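Local coordinates for protein RNA polymerase sigma factor SIGMA-28 (FliA) (Aquifex aeolicus, PDB 1RP3) that probably directs RNA polymerase to flagellar promoters as a sigma factor, and is held here in an inactive conformation by the anti-sigma factor FlgM, at residues Lys102-Lys107 with Lys123-Ser128; Glu208-Lys211 with Ser216-Arg219. All blocks are in the same frame, centred on the assembly; numbering follows the deposited sequence.

Contact 1: Lys102-Lys107 with Lys123-Ser128; sequences KEVVEK and KELGIS
Val-104 does the reaching here: its two methyls divide between Glu-124 and Leu-125, neighbours at the C-terminal end of helix 118-125. CG1 lies 3.7 Å from CB of Glu-124, and CG2 lies 3.8 Å from CD2 of Leu-125. The fork follows from the valine's chi1 of 162°, which places CG1 anti to the backbone N and CG2 anti to the carbonyl carbon, beside the N, where it meets the leucine. Val-104 and Glu-124 also mark the closest approach of the two backbones, CA of one being 6.9 Å from CA of the other. Leu-125 does not start out aimed at helix 92-112; with chi1 at -75° its CG stands next to its own N, away from the carbonyl carbon, and from there CD2 swings in against the valine. Both segments fall within sigma-70 region 3, and this is a surface helix-helix contact within it, burying 133 Å² in all and carried by carbon alone. Directly after the touching pair, helix 118-125 stops in a Schellman motif: Gly-126 takes up positive phi, and its N bonds back to O of Lys-123 at 3.0 Å. The chain then turns to Ser-128, the N-cap of helix 129-158, whose OG caps the backbone N of Glu-131. Glu-124 uses its CB against the valine while the rest of the side chain bends at chi2, and it also packs on Leu-108, one helical turn on from Val-104. Leu-125 also packs on Ile-101, about one turn before Val-104.

Contact 2: Glu208-Lys211 with Ser216-Arg219; sequences EVAK and SVSR
This is a small, buried helix-to-helix contact in sigma region 4, where helix 206-212 meets the start of helix 217-236 across a short turn. Ala-210 is the point of contact. Its CB faces the other segment and sits 3.9 Å from the carbonyl O of Ser-216, with CG2 of Val-217 4.0 Å away. The single methyl therefore rests partly on backbone and partly on a side-chain methyl, and with so short a side chain the helices come close: CA of Ala-210 is 5.4 Å from CA of Val-217. At a chi1 of 176° the valine keeps CG2 beside its own N, and it is this branch that meets the alanine; the side chain also packs on Phe-133 of helix 129-158.

Ser-216 touches Ala-210 through its backbone, while its CB points away and its hydroxyl works on its own helix. As N-cap, OG accepts from N of Arg-219 at 3.0 Å, with an angle of 151° at the hydrogen. A second hold on this helix start comes from Asp-118, whose carboxylate takes the N-H of Val-217 on one oxygen and pairs with the hydroxyl of Ser-218 through the other. Along helix 206-212, about one turn apart, NZ of Lys-211 forms a salt bridge to OE1 of Glu-208 at 3.2 Å, approaching on the syn side and 18° from the carboxylate plane. Glu-208 also packs against Val-60 of the FlgM chain. The short connection between helix 206-212 and helix 217-236 is the turn of the region 4 helix-turn-helix, whose second helix is, as in other sigma factors, probably the recognition helix for promoter DNA.

How the contacts relate
Contact 1 closes before contact 2 opens along the chain, the first in sigma region 3 and the second in region 4. Their centres lie 16 Å apart on the same side of the chain's centre, and their nearest atoms come to about 5 Å without touching. Helix 118-125 connects them: its last turn supplies contact 1, while Asp-118 at its beginning grips the start of helix 217-236 in contact 2. Helix 129-158, which follows contact 1, also packs on Val-217 and Ser-218. Regions 3 and 4 are thus docked directly on each other, consistent with the compact, inactive sigma factor seen in the complex with FlgM.

Contact 1: Lys102-Lys107 with Lys123-Ser128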
loop_
_atom_site.group_PDB
_atom_site.type_symbol
_atom_site.label_atom_id
_atom_site.label_comp_id
_atom_site.label_asym_id
_atom_site.label_seq_id
_atom_site.Cartn_x
_atom_site.Cartn_y
_atom_site.Cartn_z
ATOM N N LYS A 102 20.152 -13.168 2.229
ATOM C CA LYS A 102 20.604 -12.933 3.601
ATOM C C LYS A 102 22.001 -13.528 3.789
ATOM O O LYS A 102 22.901 -12.872 4.320
ATOM C CB LYS A 102 19.632 -13.548 4.613
ATOM C CG LYS A 102 18.314 -12.799 4.740
ATOM C CD LYS A 102 17.415 -13.443 5.786
ATOM C CE LYS A 102 16.088 -12.713 5.919
ATOM N NZ LYS A 102 15.187 -13.388 6.901
ATOM N N GLU A 103 22.183 -14.752 3.295
ATOM C CA GLU A 103 23.465 -15.444 3.396
ATOM C C GLU A 103 24.558 -14.645 2.708
ATOM O O GLU A 103 25.597 -14.360 3.308
ATOM C CB GLU A 103 23.371 -16.851 2.794
ATOM C CG GLU A 103 22.561 -17.830 3.654
ATOM C CD GLU A 103 22.512 -19.247 3.091
ATOM O OE1 GLU A 103 23.270 -19.553 2.140
ATOM O OE2 GLU A 103 21.714 -20.063 3.612
ATOM N N VAL A 104 24.300 -14.264 1.458
ATOM C CA VAL A 104 25.248 -13.483 0.684
ATOM C C VAL A 104 25.601 -12.193 1.410
ATOM O O VAL A 104 26.780 -11.858 1.533
ATOM C CB VAL A 104 24.705 -13.178 -0.730
ATOM C CG1 VAL A 104 25.463 -12.024 -1.374
ATOM C CG2 VAL A 104 24.828 -14.414 -1.596
ATOM N N VAL A 105 24.592 -11.498 1.932
ATOM C CA VAL A 105 24.828 -10.243 2.641
ATOM C C VAL A 105 25.731 -10.470 3.843
ATOM O O VAL A 105 26.731 -9.774 4.006
ATOM C CB VAL A 105 23.512 -9.576 3.119
ATOM C CG1 VAL A 105 23.809 -8.258 3.810
ATOM C CG2 VAL A 105 22.600 -9.316 1.949
ATOM N N GLU A 106 25.378 -11.453 4.671
ATOM C CA GLU A 106 26.162 -11.776 5.861
ATOM C C GLU A 106 27.598 -12.184 5.513
ATOM O O GLU A 106 28.539 -11.780 6.201
ATOM C CB GLU A 106 25.473 -12.870 6.674
ATOM N N LYS A 107 27.761 -12.951 4.434
ATOM C CA LYS A 107 29.080 -13.404 3.988
ATOM C C LYS A 107 29.971 -12.226 3.577
ATOM O O LYS A 107 31.175 -12.225 3.847
ATOM C CB LYS A 107 28.944 -14.398 2.826
ATOM N N LYS A 123 26.414 -8.644 -7.458
ATOM C CA LYS A 123 27.583 -9.311 -8.044
ATOM C C LYS A 123 27.807 -10.706 -7.458
ATOM O O LYS A 123 27.989 -11.661 -8.210
ATOM C CB LYS A 123 28.857 -8.443 -7.897
ATOM N N GLU A 124 27.800 -10.830 -6.132
ATOM C CA GLU A 124 27.982 -12.146 -5.514
ATOM C C GLU A 124 26.852 -13.100 -5.880
ATOM O O GLU A 124 27.002 -14.314 -5.752
ATOM C CB GLU A 124 28.079 -12.053 -3.992
ATOM C CG GLU A 124 29.475 -12.347 -3.442
ATOM C CD GLU A 124 29.981 -13.752 -3.757
ATOM O OE1 GLU A 124 29.744 -14.682 -2.949
ATOM O OE2 GLU A 124 30.628 -13.922 -4.816
ATOM N N LEU A 125 25.724 -12.537 -6.322
ATOM C CA LEU A 125 24.551 -13.315 -6.717
ATOM C C LEU A 125 24.560 -13.644 -8.214
ATOM O O LEU A 125 23.912 -14.594 -8.654
ATOM C CB LEU A 125 23.267 -12.555 -6.342
ATOM C CG LEU A 125 22.878 -12.540 -4.856
ATOM C CD1 LEU A 125 21.838 -11.477 -4.569
ATOM C CD2 LEU A 125 22.380 -13.914 -4.439
ATOM N N GLY A 126 25.310 -12.867 -8.992
ATOM C CA GLY A 126 25.384 -13.096 -10.427
ATOM C C GLY A 126 24.173 -12.552 -11.159
ATOM O O GLY A 126 23.696 -13.157 -12.120
ATOM N N ILE A 127 23.676 -11.404 -10.706
ATOM C CA ILE A 127 22.508 -10.761 -11.308
ATOM C C ILE A 127 22.713 -9.248 -11.357
ATOM O O ILE A 127 23.648 -8.715 -10.761
ATOM C CB ILE A 127 21.220 -11.050 -10.495
ATOM C CG1 ILE A 127 21.373 -10.542 -9.054
ATOM C CG2 ILE A 127 20.892 -12.536 -10.521
ATOM C CD1 ILE A 127 20.209 -10.857 -8.143
ATOM N N SER A 128 21.842 -8.555 -12.082
ATOM C CA SER A 128 21.939 -7.106 -12.169
ATOM C C SER A 128 21.327 -6.490 -10.912
ATOM O O SER A 128 20.630 -7.171 -10.148
ATOM C CB SER A 128 21.202 -6.595 -13.411
ATOM O OG SER A 128 19.827 -6.942 -13.371
#

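Contact 2: Glu208-Lys211 with Ser216-Arg219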
loop_
_atom_site.group_PDB
_atom_site.type_symbol
_atom_site.label_atom_id
_atom_site.label_comp_id
_atom_site.label_asym_id
_atom_site.label_seq_id
_atom_site.Cartn_x
_atom_site.Cartn_y
_atom_site.Cartn_z
ATOM N N GLU A 208 14.561 5.701 -1.242
ATOM C CA GLU A 208 14.749 7.013 -0.643
ATOM C C GLU A 208 15.225 6.876 0.790
ATOM O O GLU A 208 16.021 7.680 1.276
ATOM C CB GLU A 208 13.449 7.809 -0.673
ATOM C CG GLU A 208 12.853 7.956 -2.060
ATOM C CD GLU A 208 13.837 8.524 -3.082
ATOM O OE1 GLU A 208 14.590 9.462 -2.749
ATOM O OE2 GLU A 208 13.853 8.034 -4.232
ATOM N N VAL A 209 14.744 5.845 1.469
ATOM C CA VAL A 209 15.132 5.620 2.848
ATOM C C VAL A 209 16.616 5.281 2.897
ATOM O O VAL A 209 17.322 5.700 3.812
ATOM C CB VAL A 209 14.277 4.519 3.478
ATOM C CG1 VAL A 209 14.788 4.176 4.857
ATOM C CG2 VAL A 209 12.823 4.988 3.560
ATOM N N ALA A 210 17.096 4.585 1.870
ATOM C CA ALA A 210 18.506 4.205 1.777
ATOM C C ALA A 210 19.424 5.431 1.710
ATOM O O ALA A 210 20.502 5.441 2.295
ATOM C CB ALA A 210 18.734 3.308 0.559
ATOM N N LYS A 211 18.979 6.459 0.994
ATOM C CA LYS A 211 19.738 7.694 0.843
ATOM C C LYS A 211 19.781 8.465 2.162
ATOM O O LYS A 211 20.825 8.993 2.552
ATOM C CB LYS A 211 19.127 8.552 -0.271
ATOM C CG LYS A 211 19.203 7.893 -1.649
ATOM C CD LYS A 211 18.181 8.438 -2.649
ATOM C CE LYS A 211 18.422 9.895 -3.027
ATOM N NZ LYS A 211 17.425 10.343 -4.048
ATOM N N SER A 216 22.663 0.842 2.116
ATOM C CA SER A 216 22.212 0.181 0.888
ATOM C C SER A 216 20.710 -0.108 0.923
ATOM O O SER A 216 20.089 -0.090 1.983
ATOM C CB SER A 216 22.931 -1.152 0.712
ATOM O OG SER A 216 22.491 -2.071 1.700
ATOM N N VAL A 217 20.147 -0.412 -0.244
ATOM C CA VAL A 217 18.733 -0.745 -0.352
ATOM C C VAL A 217 18.532 -2.124 0.270
ATOM O O VAL A 217 17.533 -2.366 0.939
ATOM C CB VAL A 217 18.250 -0.733 -1.822
ATOM C CG1 VAL A 217 16.782 -1.186 -1.916
ATOM C CG2 VAL A 217 18.406 0.671 -2.399
ATOM N N SER A 218 19.505 -3.010 0.084
ATOM C CA SER A 218 19.443 -4.348 0.666
ATOM C C SER A 218 19.317 -4.285 2.190
ATOM O O SER A 218 18.567 -5.055 2.793
ATOM C CB SER A 218 20.685 -5.140 0.292
ATOM O OG SER A 218 20.818 -5.178 -1.115
ATOM N N ARG A 219 20.041 -3.351 2.803
ATOM C CA ARG A 219 20.001 -3.175 4.247
ATOM C C ARG A 219 18.645 -2.647 4.715
ATOM O O ARG A 219 18.086 -3.145 5.698
ATOM C CB ARG A 219 21.118 -2.231 4.699
ATOM C CG ARG A 219 21.071 -1.837 6.171
ATOM C CD ARG A 219 21.111 -3.052 7.082
ATOM N NE ARG A 219 21.058 -2.651 8.484
ATOM C CZ ARG A 219 21.197 -3.482 9.513
ATOM N NH1 ARG A 219 21.400 -4.780 9.306
ATOM N NH2 ARG A 219 21.133 -3.007 10.752
#